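Local coordinates for protein 4-hydroxy-tetrahydrodipicolinate synthase (Methylacidiphilum fumariolicum SolV, PDB 6T3T) that probably catalyses the condensation of pyruvate with aspartate-beta-semialdehyde to 4-hydroxy-tetrahydrodipicolinate in lysine biosynthesis, working as a homotetramer, at residues Tyr238-Phe241 and Arg242-Ile246. Sequence-based numbering, arbitrary orientation.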
loop_
_atom_site.group_PDB
_atom_site.type_symbol
_atom_site.label_atom_id
_atom_site.label_comp_id
_atom_site.label_asym_id
_atom_site.label_seq_id
_atom_site.Cartn_x
_atom_site.Cartn_y
_atom_site.Cartn_z
ATOM N N TYR A 238 19.655 -3.296 17.065
ATOM C CA TYR A 238 18.716 -2.844 16.033
ATOM C C TYR A 238 19.327 -2.685 14.640
ATOM O O TYR A 238 18.691 -3.119 13.662
ATOM C CB TYR A 238 18.023 -1.534 16.460
ATOM C CG TYR A 238 17.055 -1.139 15.380
ATOM C CD1 TYR A 238 15.886 -1.868 15.177
ATOM C CD2 TYR A 238 17.357 -0.130 14.482
ATOM C CE1 TYR A 238 15.024 -1.560 14.155
ATOM C CE2 TYR A 238 16.494 0.195 13.455
ATOM C CZ TYR A 238 15.334 -0.524 13.297
ATOM O OH TYR A 238 14.488 -0.210 12.262
ATOM N N PRO A 239 20.497 -2.060 14.457
ATOM C CA PRO A 239 21.050 -1.975 13.094
ATOM C C PRO A 239 21.346 -3.332 12.479
ATOM O O PRO A 239 21.158 -3.509 11.263
ATOM C CB PRO A 239 22.317 -1.139 13.287
ATOM C CG PRO A 239 21.956 -0.240 14.474
ATOM C CD PRO A 239 21.254 -1.200 15.393
ATOM N N LEU A 240 21.762 -4.309 13.281
ATOM C CA LEU A 240 21.874 -5.670 12.756
ATOM C C LEU A 240 20.503 -6.213 12.345
ATOM O O LEU A 240 20.356 -6.777 11.256
ATOM C CB LEU A 240 22.550 -6.596 13.776
ATOM C CG LEU A 240 22.678 -8.038 13.218
ATOM C CD1 LEU A 240 23.756 -8.147 12.159
ATOM C CD2 LEU A 240 22.912 -9.049 14.324
ATOM N N PHE A 241 19.483 -6.040 13.206
ATOM C CA PHE A 241 18.133 -6.492 12.858
ATOM C C PHE A 241 17.697 -5.948 11.509
ATOM O O PHE A 241 17.059 -6.657 10.716
ATOM C CB PHE A 241 17.117 -6.061 13.906
ATOM C CG PHE A 241 17.233 -6.775 15.215
ATOM C CD1 PHE A 241 17.989 -7.948 15.335
ATOM C CD2 PHE A 241 16.587 -6.271 16.328
ATOM C CE1 PHE A 241 18.104 -8.603 16.568
ATOM C CE2 PHE A 241 16.696 -6.914 17.580
ATOM C CZ PHE A 241 17.451 -8.094 17.696
ATOM N N ARG A 242 17.986 -4.663 11.265
ATOM C CA ARG A 242 17.670 -3.995 10.008
ATOM C C ARG A 242 18.440 -4.603 8.834
ATOM O O ARG A 242 17.860 -4.937 7.792
ATOM C CB ARG A 242 17.994 -2.504 10.180
ATOM C CG ARG A 242 17.447 -1.474 9.235
ATOM C CD ARG A 242 18.304 -0.185 9.454
ATOM N NE ARG A 242 19.749 -0.476 9.318
ATOM C CZ ARG A 242 20.741 0.128 9.986
ATOM N NH1 ARG A 242 21.995 -0.249 9.775
ATOM N NH2 ARG A 242 20.491 1.099 10.864
ATOM N N ASP A 243 19.756 -4.737 8.972
ATOM C CA ASP A 243 20.559 -5.198 7.850
ATOM C C ASP A 243 20.433 -6.698 7.586
ATOM O O ASP A 243 20.800 -7.147 6.497
ATOM C CB ASP A 243 22.015 -4.795 8.066
ATOM C CG ASP A 243 22.218 -3.337 7.796
ATOM O OD1 ASP A 243 21.308 -2.757 7.168
ATOM O OD2 ASP A 243 23.244 -2.760 8.202
ATOM N N LEU A 244 19.890 -7.480 8.516
ATOM C CA LEU A 244 19.578 -8.869 8.179
ATOM C C LEU A 244 18.394 -8.982 7.234
ATOM O O LEU A 244 18.082 -10.104 6.801
ATOM C CB LEU A 244 19.294 -9.667 9.443
ATOM C CG LEU A 244 20.568 -9.963 10.245
ATOM C CD1 LEU A 244 20.197 -10.736 11.495
ATOM C CD2 LEU A 244 21.574 -10.738 9.393
ATOM N N MET A 245 17.726 -7.850 6.926
ATOM C CA MET A 245 16.698 -7.769 5.888
ATOM C C MET A 245 17.083 -6.825 4.747
ATOM O O MET A 245 16.207 -6.403 3.993
ATOM C CB MET A 245 15.362 -7.303 6.484
ATOM C CG MET A 245 14.603 -8.377 7.203
ATOM S SD MET A 245 12.998 -7.828 7.892
ATOM C CE MET A 245 13.559 -6.642 9.074
ATOM N N ILE A 246 18.370 -6.508 4.585
ATOM C CA ILE A 246 18.787 -5.553 3.556
ATOM C C ILE A 246 18.414 -6.060 2.163
ATOM O O ILE A 246 18.109 -5.270 1.264
ATOM C CB ILE A 246 20.297 -5.252 3.692
ATOM C CG1 ILE A 246 20.706 -4.032 2.867
ATOM C CG2 ILE A 246 21.141 -6.472 3.325
ATOM C CD1 ILE A 246 22.045 -3.441 3.310
#
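P239 lies beneath the guanidinium group of R242, the flat cation resting one face on the proline ring with CA 3.7 Å from its plane and CB 3.6 Å from NH1. A proline suits this place because its rigid ring offers a smooth apolar surface; it cannot bond to the preceding turn through N, which goes with the kink there, while its O still accepts from N of D243. R242 reaches back over it through a bend at chi3 (54°), which also sets NH1 3.2 Å from OD2 of D243. That salt bridge is straight at NH1 and close to the guanidinium plane, but it meets the carboxylate from above its plane. OD2 also bonds T285 of helix 276-295. K281 lies near NH1 too, and the acid probably eases the repulsion between the two cations. On this flank R242 is partly exposed.

The backbone bonds continue the pattern of helix 227-243, in the C-terminal part of a chain built on a (beta/alpha)8 barrel. N of R242 bonds O of Y238 (2.9 Å), N of D243 bonds O of P239 (3.0 Å), and N of L244 bonds O of L240 (2.9 Å); a type I turn then runs from D243 to I246.

The leucine flank is more deeply buried: CG and CD1 of L240 both touch L244, with CG 4.1 Å from CD1 of L244. L240 also packs on T289 of helix 276-295, L244 on V253 of helix 251-259. M245 is loose by contrast, exposed and meeting F241 through its terminal methyl alone, CE 3.9 Å from O. Y238 faces the subunit interface, its hydroxyl hydrogen-bonded to D169 of the second subunit.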